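Local coordinates for periplasmic protein-probably involved in high-affinity Fe2+ transport (Escherichia coli F11, PDB 5I0Y) that probably takes part in high-affinity iron uptake in the periplasm, binding copper(II) at a site shared by the two subunits of its dimer, at residues M124-D129 with V134-K139; S71-N76 with K82-F87; M88-V91 with P96-G99; N57-G60 with W64-Y67; G9-V12 with M17-A20. The protein carries 1 engineered substitution. All coordinates share one frame; numbering follows the deposited sequence. Where two conformers were deposited one is given.

Interaction 1. Residues M124-D129 with V134-K139; sequences MHRHTD and VGRWWK. With CU (copper (II) ion), chain C.
H127 and V134 join the two runs through the backbone: where the short strand 125-127 gives way to a turn and the chain comes back in irregular form, V134 N donates to H127 O at 3.0 Å in a fairly straight bond (162°). The side chains of the contact are organised by R126. A chi1 of 69° folds CG in over its own main chain, and from there the side chain runs extended to NE, which slides the guanidinium between T128 CG2 on one face and R136 CA on the opposite one. V134 O meets the edge of the group in its plane, 3.0 Å from R126 NH1, but the bend of that hydrogen bond (122°) makes it weak. The stronger partner is E30 of the second subunit, in a salt bridge to R126 NH2; the like charges of R126 NH2 and R136 NE are 4.7 Å apart and not in contact. Nearer the root of the chain, R126 CD lies over the five-membered ring of W137, a CH-pi contact 4.2 Å from the centroid. In the plane of that ring, W137 NE1 donates to a water at 2.7 Å, which accepts also from R126 N and lies 2.8 Å from M124 O, to which it can donate. H127 turns its ring the other way, placing NE2 2.3 Å from copper, whose remaining ligands are H44, M90 and H97 of the second subunit; T132 holds H127 ND1. Strand 125-127 runs parallel to a strand of that subunit, continuing the sheet across the interface, while W137 packs on N57 and P119 ahead of strand 141-149.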
# COMPACT_ATOMS: atom_id res chain seq x y z
N MET B 124 -6.74 -2.19 -6.12
CA MET B 124 -5.68 -1.70 -6.99
C MET B 124 -5.95 -2.22 -8.40
O MET B 124 -6.27 -3.40 -8.58
CB MET B 124 -4.29 -2.12 -6.51
CG MET B 124 -3.18 -1.78 -7.49
SD MET B 124 -1.53 -2.06 -6.85
CE MET B 124 -1.10 -0.40 -6.33
N HIS B 125 -5.82 -1.33 -9.38
CA HIS B 125 -6.12 -1.63 -10.79
C HIS B 125 -4.90 -1.62 -11.64
O HIS B 125 -4.30 -0.56 -11.85
CB HIS B 125 -7.11 -0.61 -11.32
CG HIS B 125 -8.42 -0.62 -10.59
ND1 HIS B 125 -9.50 -1.27 -11.05
CD2 HIS B 125 -8.79 -0.06 -9.37
CE1 HIS B 125 -10.52 -1.13 -10.18
NE2 HIS B 125 -10.08 -0.40 -9.15
N ARG B 126 -4.55 -2.77 -12.22
CA ARG B 126 -3.39 -2.82 -13.12
C ARG B 126 -3.74 -2.29 -14.51
O ARG B 126 -4.85 -2.54 -15.02
CB ARG B 126 -2.82 -4.24 -13.22
CG ARG B 126 -3.73 -5.22 -13.93
CD ARG B 126 -3.11 -6.60 -14.07
NE ARG B 126 -4.10 -7.40 -14.78
CZ ARG B 126 -3.99 -7.78 -16.05
NH1 ARG B 126 -2.90 -7.51 -16.76
NH2 ARG B 126 -4.97 -8.49 -16.60
N HIS B 127 -2.78 -1.59 -15.11
CA HIS B 127 -2.81 -1.31 -16.55
C HIS B 127 -2.64 -2.58 -17.34
O HIS B 127 -1.85 -3.44 -16.97
CB HIS B 127 -1.73 -0.30 -16.92
CG HIS B 127 -2.02 1.12 -16.45
ND1 HIS B 127 -1.66 2.19 -17.16
CD2 HIS B 127 -2.63 1.61 -15.27
CE1 HIS B 127 -2.00 3.32 -16.50
NE2 HIS B 127 -2.61 2.97 -15.36
N THR B 128 -3.38 -2.71 -18.44
CA THR B 128 -3.37 -3.96 -19.21
C THR B 128 -2.99 -3.78 -20.68
O THR B 128 -2.97 -4.77 -21.40
CB THR B 128 -4.76 -4.65 -19.18
OG1 THR B 128 -5.73 -3.78 -19.77
CG2 THR B 128 -5.17 -5.03 -17.75
N ASP B 129 -2.73 -2.56 -21.13
CA ASP B 129 -2.46 -2.35 -22.56
C ASP B 129 -1.01 -2.56 -22.95
O ASP B 129 -0.14 -2.74 -22.10
CB ASP B 129 -2.99 -0.99 -23.04
CG ASP B 129 -2.43 0.20 -22.26
OD1 ASP B 129 -1.30 0.18 -21.74
OD2 ASP B 129 -3.16 1.20 -22.18
N VAL B 134 0.98 -4.29 -17.46
CA VAL B 134 1.77 -5.31 -16.79
C VAL B 134 1.09 -6.67 -16.92
O VAL B 134 -0.05 -6.77 -17.40
CB VAL B 134 2.01 -4.96 -15.29
CG1 VAL B 134 2.80 -3.66 -15.18
CG2 VAL B 134 0.71 -4.90 -14.51
N GLY B 135 1.80 -7.70 -16.49
CA GLY B 135 1.25 -9.04 -16.44
C GLY B 135 0.04 -9.20 -15.55
O GLY B 135 -0.22 -8.40 -14.63
N ARG B 136 -0.74 -10.25 -15.80
CA ARG B 136 -1.93 -10.56 -15.02
C ARG B 136 -1.57 -10.90 -13.60
O ARG B 136 -0.45 -11.35 -13.32
CB ARG B 136 -2.66 -11.74 -15.64
CG ARG B 136 -3.19 -11.40 -17.01
CD ARG B 136 -3.51 -12.66 -17.80
NE ARG B 136 -3.91 -12.34 -19.17
CZ ARG B 136 -3.08 -12.10 -20.18
NH1 ARG B 136 -1.76 -12.10 -20.02
NH2 ARG B 136 -3.58 -11.83 -21.38
N TRP B 137 -2.52 -10.71 -12.70
CA TRP B 137 -2.28 -11.15 -11.33
C TRP B 137 -2.23 -12.63 -11.24
O TRP B 137 -2.96 -13.34 -11.95
CB TRP B 137 -3.33 -10.64 -10.35
CG TRP B 137 -3.31 -9.16 -10.20
CD1 TRP B 137 -4.32 -8.27 -10.53
CD2 TRP B 137 -2.22 -8.34 -9.67
NE1 TRP B 137 -3.94 -6.98 -10.26
CE2 TRP B 137 -2.70 -6.95 -9.73
CE3 TRP B 137 -0.96 -8.60 -9.15
CZ2 TRP B 137 -1.92 -5.89 -9.30
CZ3 TRP B 137 -0.18 -7.52 -8.73
CH2 TRP B 137 -0.65 -6.20 -8.80
N TRP B 138 -1.38 -13.11 -10.34
CA TRP B 138 -1.42 -14.49 -9.88
C TRP B 138 -2.70 -14.78 -9.14
O TRP B 138 -3.40 -13.86 -8.70
CB TRP B 138 -0.22 -14.76 -8.99
CG TRP B 138 0.17 -13.57 -8.12
CD1 TRP B 138 1.13 -12.60 -8.38
CD2 TRP B 138 -0.41 -13.22 -6.83
NE1 TRP B 138 1.20 -11.69 -7.34
CE2 TRP B 138 0.29 -12.01 -6.38
CE3 TRP B 138 -1.38 -13.77 -6.01
CZ2 TRP B 138 -0.00 -11.40 -5.17
CZ3 TRP B 138 -1.67 -13.15 -4.78
CH2 TRP B 138 -0.98 -12.00 -4.38
N LYS B 139 -3.04 -16.07 -9.04
CA LYS B 139 -4.23 -16.49 -8.31
C LYS B 139 -3.93 -16.57 -6.82
O LYS B 139 -2.76 -16.70 -6.43
CB LYS B 139 -4.70 -17.87 -8.80
CG LYS B 139 -5.28 -17.88 -10.21
CD LYS B 139 -5.65 -19.28 -10.67
CE LYS B 139 -5.94 -19.32 -12.17
NZ LYS B 139 -4.70 -19.44 -12.99
CU CU C . -3.63 4.37 -13.91
O HOH W 1 -5.83 -5.06 -10.78
O HOH W 2 -1.26 -6.49 -20.11

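Interaction 2. Residues S71-N76 with K82-F87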
# COMPACT_ATOMS: atom_id res chain seq x y z
N SER B 71 -5.05 -13.45 5.31
CA SER B 71 -5.50 -14.05 6.55
C SER B 71 -4.49 -15.13 6.96
O SER B 71 -3.62 -15.49 6.17
CB SER B 71 -6.92 -14.62 6.46
OG SER B 71 -6.98 -15.68 5.55
N TYR B 72 -4.59 -15.60 8.19
CA TYR B 72 -3.66 -16.60 8.67
C TYR B 72 -4.38 -17.74 9.38
O TYR B 72 -5.47 -17.57 9.91
CB TYR B 72 -2.60 -15.97 9.61
CG TYR B 72 -3.17 -15.52 10.94
CD1 TYR B 72 -3.32 -16.42 12.00
CD2 TYR B 72 -3.60 -14.20 11.13
CE1 TYR B 72 -3.85 -16.02 13.21
CE2 TYR B 72 -4.14 -13.80 12.35
CZ TYR B 72 -4.28 -14.73 13.37
OH TYR B 72 -4.82 -14.39 14.59
N THR B 73 -3.72 -18.90 9.41
CA THR B 73 -4.15 -20.03 10.22
C THR B 73 -2.93 -20.46 11.01
O THR B 73 -1.94 -20.86 10.42
CB THR B 73 -4.67 -21.20 9.36
OG1 THR B 73 -5.74 -20.74 8.53
CG2 THR B 73 -5.16 -22.35 10.25
N LEU B 74 -3.02 -20.36 12.33
CA LEU B 74 -1.91 -20.63 13.23
C LEU B 74 -2.23 -21.89 14.02
O LEU B 74 -3.31 -22.02 14.57
CB LEU B 74 -1.73 -19.44 14.18
CG LEU B 74 -0.63 -19.47 15.24
CD1 LEU B 74 0.74 -19.43 14.55
CD2 LEU B 74 -0.81 -18.31 16.23
N VAL B 75 -1.26 -22.80 14.06
CA VAL B 75 -1.46 -24.08 14.75
C VAL B 75 -0.29 -24.33 15.67
O VAL B 75 0.86 -24.30 15.26
CB VAL B 75 -1.64 -25.26 13.74
CG1 VAL B 75 -1.83 -26.59 14.47
CG2 VAL B 75 -2.79 -25.01 12.78
N ASN B 76 -0.59 -24.57 16.95
CA ASN B 76 0.41 -25.09 17.86
C ASN B 76 0.45 -26.60 17.60
O ASN B 76 -0.52 -27.32 17.89
CB ASN B 76 0.04 -24.75 19.31
CG ASN B 76 1.02 -25.33 20.31
OD1 ASN B 76 1.52 -26.44 20.13
ND2 ASN B 76 1.29 -24.59 21.39
N LYS B 82 -5.67 -24.35 17.42
CA LYS B 82 -5.70 -23.60 16.16
C LYS B 82 -6.35 -22.23 16.35
O LYS B 82 -7.28 -22.07 17.14
CB LYS B 82 -6.48 -24.39 15.12
CG LYS B 82 -6.56 -23.72 13.75
CD LYS B 82 -7.36 -24.55 12.76
CE LYS B 82 -6.65 -25.85 12.44
NZ LYS B 82 -7.54 -26.83 11.75
N GLN B 83 -5.84 -21.24 15.62
CA GLN B 83 -6.39 -19.88 15.64
C GLN B 83 -6.37 -19.35 14.23
O GLN B 83 -5.41 -19.57 13.49
CB GLN B 83 -5.54 -19.00 16.55
CG GLN B 83 -6.04 -17.58 16.76
CD GLN B 83 -5.02 -16.73 17.49
OE1 GLN B 83 -4.55 -17.10 18.56
NE2 GLN B 83 -4.65 -15.62 16.89
N GLU B 84 -7.45 -18.68 13.84
CA GLU B 84 -7.55 -18.04 12.53
C GLU B 84 -7.76 -16.55 12.75
O GLU B 84 -8.34 -16.14 13.76
CB GLU B 84 -8.73 -18.59 11.72
CG GLU B 84 -9.08 -20.06 11.97
CD GLU B 84 -8.78 -20.98 10.80
OE1 GLU B 84 -8.14 -20.56 9.80
OE2 GLU B 84 -9.18 -22.16 10.88
N GLY B 85 -7.27 -15.74 11.82
CA GLY B 85 -7.48 -14.30 11.90
C GLY B 85 -7.06 -13.63 10.61
O GLY B 85 -6.73 -14.28 9.62
N THR B 86 -7.16 -12.30 10.59
CA THR B 86 -6.84 -11.52 9.41
C THR B 86 -5.78 -10.49 9.78
O THR B 86 -5.67 -10.06 10.93
CB THR B 86 -8.08 -10.77 8.89
OG1 THR B 86 -8.60 -9.97 9.96
CG2 THR B 86 -9.13 -11.77 8.40
N PHE B 87 -4.97 -10.13 8.79
CA PHE B 87 -4.01 -9.04 8.94
C PHE B 87 -4.59 -7.77 8.35
O PHE B 87 -5.49 -7.80 7.50
CB PHE B 87 -2.69 -9.33 8.21
CG PHE B 87 -1.86 -10.44 8.81
CD1 PHE B 87 -1.82 -10.67 10.18
CD2 PHE B 87 -1.05 -11.20 7.99
CE1 PHE B 87 -1.03 -11.68 10.70
CE2 PHE B 87 -0.26 -12.21 8.50
CZ PHE B 87 -0.24 -12.44 9.86
O HOH W 3 -7.98 -17.56 8.26
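Y72 lies across G85 in this antiparallel beta hairpin of strands 69-76 and 82-92, an example of an aromatic ring covering a cross-strand glycine. At a chi1 of 70° the ring swings over the neighbouring strand instead of standing up from its own. G85 N sits 3.5 Å above the ring plane, offset toward the rim, and the ring also reaches F87. There the closest atoms are Y72 CD2 and F87 CE1, 3.6 Å apart; the planes are within 29° of parallel but slid so far that the rings barely overlap, and F87 turns to Y114 for an edge-to-face pair. Along the backbones, the pairs Y72-G85 and L74-Q83 are each joined by two hydrogen bonds, of which L74 N to Q83 O is the straightest. On the other face, which also bears S71 and T86, T73 lies beside E84 and V75 beside K82, each pair pointing the same way. V75 CG2 rests against K82 CE at 4.0 Å, while E84, bent at chi2, folds back beside T73. T73 OG1, also hydrogen-bonded to H115, donates to E84 OE1 at 2.7 Å, meeting it on the syn side, 35° out of the carboxylate plane.

Interaction 3. Residues M88-V91 with P96-G99; sequences MPMV and PHYG. With CU (copper (II) ion), chain D.
The imidazole of H97 meets M90 obliquely, neither by face nor by edge: H97 NE2 is 3.5 Å from M90 CB, while G99 N lies at the edge in the ring plane. Both side chains bind the same copper, H97 NE2 at 2.0 Å and M90 SD at 2.3 Å. In H97 a chi1 of 65° turns the ring back over its own main chain; in M90, SD is placed by CG lying near the backbone N (chi1 -50°) and a nearly extended chi2, the bend at chi3 setting only where the methyl goes. H44 of the same chain and H127 of the second subunit complete the site, both rings meeting that of H97 steeply. The other flat group, Y98, goes to the opposite face of the sheet, its hydroxyl taken up by I65; P89 CA approaches the ring at a slant, 3.8 Å from Y98 CD1. Four backbone hydrogen bonds fix the register, among them M90 N to H97 O at 2.9 Å and the almost straight M88 N to G99 O (175°). In this hairpin of strands 82-92 and 95-102, strand 43-51, carrying H44, adjoins 95-102 on its other side, and beyond M90 and V91 the sheet continues into the second subunit.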
# COMPACT_ATOMS: atom_id res chain seq x y z
N MET B 88 -4.07 -6.65 8.82
CA MET B 88 -4.36 -5.33 8.26
C MET B 88 -3.10 -4.78 7.59
O MET B 88 -1.99 -5.09 8.01
CB MET B 88 -4.66 -4.35 9.39
CG MET B 88 -5.85 -4.69 10.24
SD MET B 88 -5.67 -3.80 11.80
CE MET B 88 -4.63 -4.95 12.72
N PRO B 89 -3.26 -3.91 6.59
CA PRO B 89 -2.13 -3.11 6.13
C PRO B 89 -1.74 -2.09 7.19
O PRO B 89 -2.62 -1.50 7.82
CB PRO B 89 -2.66 -2.40 4.86
CG PRO B 89 -4.04 -2.92 4.65
CD PRO B 89 -4.52 -3.50 5.95
N MET B 90 -0.43 -1.94 7.40
CA MET B 90 0.08 -1.11 8.49
C MET B 90 1.35 -0.42 8.06
O MET B 90 1.97 -0.80 7.08
CB MET B 90 0.39 -1.97 9.72
CG MET B 90 -0.73 -2.90 10.11
SD MET B 90 -0.55 -3.65 11.74
CE MET B 90 -1.13 -2.33 12.78
N VAL B 91 1.72 0.62 8.81
CA VAL B 91 3.03 1.22 8.67
C VAL B 91 3.66 1.45 10.04
O VAL B 91 3.00 1.95 10.96
CB VAL B 91 3.02 2.48 7.76
CG1 VAL B 91 2.20 3.60 8.37
CG2 VAL B 91 4.45 2.91 7.42
N PRO B 96 6.10 -0.12 5.60
CA PRO B 96 4.79 -0.78 5.60
C PRO B 96 4.88 -2.29 5.71
O PRO B 96 5.89 -2.88 5.32
CB PRO B 96 4.22 -0.39 4.23
CG PRO B 96 5.42 -0.16 3.38
CD PRO B 96 6.46 0.45 4.29
N HIS B 97 3.83 -2.91 6.23
CA HIS B 97 3.75 -4.38 6.32
C HIS B 97 2.30 -4.77 6.46
O HIS B 97 1.41 -3.91 6.41
CB HIS B 97 4.62 -4.90 7.50
CG HIS B 97 4.13 -4.45 8.84
ND1 HIS B 97 4.79 -3.54 9.61
CD2 HIS B 97 2.97 -4.77 9.54
CE1 HIS B 97 4.08 -3.33 10.73
NE2 HIS B 97 2.97 -4.06 10.69
N TYR B 98 2.05 -6.08 6.59
CA TYR B 98 0.72 -6.55 7.00
C TYR B 98 0.84 -7.24 8.34
O TYR B 98 1.79 -7.97 8.56
CB TYR B 98 0.13 -7.53 5.96
CG TYR B 98 0.04 -6.92 4.58
CD1 TYR B 98 -1.10 -6.20 4.19
CD2 TYR B 98 1.09 -7.07 3.68
CE1 TYR B 98 -1.17 -5.65 2.92
CE2 TYR B 98 1.02 -6.51 2.40
CZ TYR B 98 -0.11 -5.80 2.03
OH TYR B 98 -0.17 -5.24 0.77
N GLY B 99 -0.11 -7.02 9.24
CA GLY B 99 0.03 -7.66 10.54
C GLY B 99 -1.15 -7.51 11.46
O GLY B 99 -2.17 -6.96 11.08
CU CU D . 1.64 -3.86 12.23

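Interaction 4. Residues N57-G60 with W64-Y67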
# COMPACT_ATOMS: atom_id res chain seq x y z
N ASN B 57 4.45 -7.77 -12.44
CA ASN B 57 3.28 -6.98 -12.09
C ASN B 57 3.55 -5.51 -11.83
O ASN B 57 2.69 -4.82 -11.29
CB ASN B 57 2.55 -7.59 -10.90
CG ASN B 57 2.07 -9.00 -11.19
OD1 ASN B 57 2.45 -9.94 -10.52
ND2 ASN B 57 1.23 -9.15 -12.21
N GLY B 58 4.75 -5.05 -12.20
CA GLY B 58 5.12 -3.64 -12.15
C GLY B 58 5.88 -3.20 -10.93
O GLY B 58 6.09 -2.01 -10.76
N PHE B 59 6.33 -4.14 -10.10
CA PHE B 59 7.09 -3.80 -8.90
C PHE B 59 8.57 -4.12 -9.05
O PHE B 59 8.93 -5.19 -9.54
CB PHE B 59 6.50 -4.50 -7.66
CG PHE B 59 5.06 -4.16 -7.43
CD1 PHE B 59 4.70 -2.96 -6.80
CD2 PHE B 59 4.05 -5.00 -7.89
CE1 PHE B 59 3.36 -2.62 -6.64
CE2 PHE B 59 2.72 -4.67 -7.71
CZ PHE B 59 2.38 -3.49 -7.09
N GLY B 60 9.42 -3.20 -8.63
CA GLY B 60 10.87 -3.43 -8.70
C GLY B 60 11.36 -4.23 -7.51
O GLY B 60 10.69 -4.28 -6.46
N TRP B 64 7.74 -2.99 -1.59
CA TRP B 64 6.59 -3.55 -0.90
C TRP B 64 5.47 -3.87 -1.86
O TRP B 64 5.26 -3.16 -2.85
CB TRP B 64 6.10 -2.56 0.14
CG TRP B 64 5.08 -3.12 1.07
CD1 TRP B 64 5.17 -4.30 1.81
CD2 TRP B 64 3.77 -2.57 1.38
NE1 TRP B 64 4.05 -4.50 2.55
CE2 TRP B 64 3.16 -3.49 2.34
CE3 TRP B 64 3.07 -1.43 1.00
CZ2 TRP B 64 1.91 -3.26 2.90
CZ3 TRP B 64 1.79 -1.22 1.56
CH2 TRP B 64 1.23 -2.11 2.47
N ILE B 65 4.76 -4.96 -1.61
CA ILE B 65 3.59 -5.25 -2.44
C ILE B 65 2.36 -4.75 -1.67
O ILE B 65 2.01 -5.32 -0.64
CB ILE B 65 3.46 -6.75 -2.73
CG1 ILE B 65 4.74 -7.32 -3.39
CG2 ILE B 65 2.23 -7.00 -3.60
CD1 ILE B 65 5.12 -6.74 -4.74
N PRO B 66 1.71 -3.68 -2.16
CA PRO B 66 0.57 -3.07 -1.47
C PRO B 66 -0.76 -3.69 -1.88
O PRO B 66 -0.82 -4.46 -2.85
CB PRO B 66 0.64 -1.62 -1.96
CG PRO B 66 1.06 -1.76 -3.40
CD PRO B 66 2.01 -2.96 -3.42
N TYR B 67 -1.81 -3.40 -1.11
CA TYR B 67 -3.20 -3.79 -1.44
C TYR B 67 -3.45 -5.29 -1.40
O TYR B 67 -4.43 -5.76 -1.97
CB TYR B 67 -3.66 -3.18 -2.78
CG TYR B 67 -3.72 -1.68 -2.68
CD1 TYR B 67 -4.85 -1.03 -2.18
CD2 TYR B 67 -2.64 -0.92 -3.08
CE1 TYR B 67 -4.89 0.36 -2.09
CE2 TYR B 67 -2.67 0.47 -2.99
CZ TYR B 67 -3.78 1.08 -2.50
OH TYR B 67 -3.76 2.46 -2.43
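F59 projects from one limb of a long loop onto I65 and P66 of the other; no hydrogen bond crosses between 57-60 and 64-67, and the fit is one of apolar side chains. The phenyl leans to the N side of its own backbone (chi1 -58°) on a CB directed toward the opposing limb. I65 crosses it obliquely. Both of its torsions turn the same way, the second at chi2 -62°, and this folded chain brings CD1 at a slant to the CB end of the ring, 3.7 Å from F59 CG. The methyl makes an off-centre CH-pi contact, 4.1 Å from I65 CD1 to the F59 centroid. P66 points against F59 and meets the far part of its ring, P66 CD being 3.5 Å from F59 CE1 and 3.7 Å from F59 CZ. W64 contributes mainly its carbonyl, W64 O lying 4.0 Å from F59 CD1, because its CB is directed away and no W64 side-chain atom comes nearer than 7.1 Å to segment 57-60; its indole instead lies against P66 CA and Y98. A51 and W137 also pack on F59, as does V91 of the second subunit, and the Y67 rings of the two subunits stack on each other. The arrangement is a small apolar core of a loop between strands 43-51 and 69-76, built into the dimer interface.

Interaction 5. Residues G9-V12 with M17-A20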
# COMPACT_ATOMS: atom_id res chain seq x y z
N GLY B 9 10.12 -19.04 10.96
CA GLY B 9 10.47 -19.93 9.87
C GLY B 9 11.15 -19.24 8.72
O GLY B 9 11.70 -18.14 8.85
N GLU B 10 11.12 -19.91 7.58
CA GLU B 10 11.99 -19.63 6.48
C GLU B 10 11.24 -18.80 5.44
O GLU B 10 10.13 -19.17 5.06
CB GLU B 10 12.36 -20.99 5.89
CG GLU B 10 13.34 -20.97 4.75
CD GLU B 10 13.76 -22.38 4.38
OE1 GLU B 10 14.41 -23.06 5.20
OE2 GLU B 10 13.45 -22.81 3.26
N PRO B 11 11.85 -17.70 4.96
CA PRO B 11 11.17 -16.98 3.88
C PRO B 11 11.13 -17.80 2.62
O PRO B 11 11.99 -18.68 2.41
CB PRO B 11 12.04 -15.75 3.66
CG PRO B 11 13.39 -16.15 4.15
CD PRO B 11 13.18 -17.14 5.25
N VAL B 12 10.12 -17.55 1.79
CA VAL B 12 9.96 -18.28 0.54
C VAL B 12 9.72 -17.32 -0.60
O VAL B 12 9.30 -16.17 -0.40
CB VAL B 12 8.82 -19.32 0.60
CG1 VAL B 12 9.15 -20.47 1.55
CG2 VAL B 12 7.50 -18.67 0.98
N MET B 17 7.75 -12.67 -5.63
CA MET B 17 7.79 -11.98 -4.33
C MET B 17 8.57 -12.84 -3.34
O MET B 17 8.58 -14.06 -3.47
CB MET B 17 6.38 -11.77 -3.76
CG MET B 17 5.47 -10.89 -4.62
SD MET B 17 3.78 -10.89 -4.00
CE MET B 17 3.29 -12.56 -4.42
N GLU B 18 9.20 -12.20 -2.36
CA GLU B 18 9.77 -12.90 -1.21
C GLU B 18 8.83 -12.66 -0.05
O GLU B 18 8.52 -11.51 0.26
CB GLU B 18 11.19 -12.42 -0.88
CG GLU B 18 11.97 -13.36 0.04
CD GLU B 18 12.32 -14.70 -0.60
OE1 GLU B 18 12.26 -14.82 -1.83
OE2 GLU B 18 12.66 -15.64 0.16
N LEU B 19 8.37 -13.75 0.57
CA LEU B 19 7.35 -13.70 1.59
C LEU B 19 7.89 -14.31 2.86
O LEU B 19 8.26 -15.48 2.87
CB LEU B 19 6.10 -14.45 1.15
CG LEU B 19 5.54 -14.03 -0.22
CD1 LEU B 19 5.96 -14.98 -1.33
CD2 LEU B 19 4.04 -13.94 -0.14
N ALA B 20 7.95 -13.51 3.92
CA ALA B 20 8.46 -13.97 5.21
C ALA B 20 7.43 -13.72 6.31
O ALA B 20 6.66 -12.76 6.24
CB ALA B 20 9.75 -13.26 5.57
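V12 and L19 form the tight part of this hairpin contact between strands 6-14 and 17-24, an antiparallel hydrogen-bonded pair with both backbone links in place. L19 N reaches V12 O at 2.8 Å in an almost straight bond (171°), and V12 N returns to L19 O at 3.0 Å. L19 O is gripped a second time by the hydroxyl of Y145. The side chains of V12 and L19 go to the same face: V12 CG2 stands 4.4 Å from L19 CB, and both turn to strand 141-149, V12 meeting V143 and Y145, L19 meeting F141. L19 CD1 also comes within 3.7 Å of V12 O. The looser side belongs to P11, exposed to solvent at the edge of the chain's sheet. Its CB touches A20 CB at 3.9 Å, and its CA leans on L19 O at 3.4 Å in a CA-H...O contact. E18 arches over here as well, but it was modelled in two conformers, so the placing of its carboxylate near P11 is uncertain. Cohesion therefore comes from main-chain bonds and apolar packing, which hold the outermost strand 6-14 to strand 17-24 with no firmly placed charge across the contact.

Interactions 2, 3 and 5 are hairpins of one antiparallel sheet, and 2 and 3 share strand 82-92, F87 of the former packing on Y98 and G99 of the latter. Interactions 3 and 4 are buried, while 1, 2 and 5 are partly so. Interaction 4 lies in a loop, and interaction 1 joins short strand 125-127 to the loop after it; the two touch, R136 O accepting a probable hydrogen bond from N57 ND2, while Y98 connects interaction 3 to I65 of interaction 4. Chemistry follows place: backbone pairing rules the hairpins, apolar packing the loop core, and charge and water interaction 1. Interactions 1 and 3 supply ligands to copper sites made jointly with the second subunit.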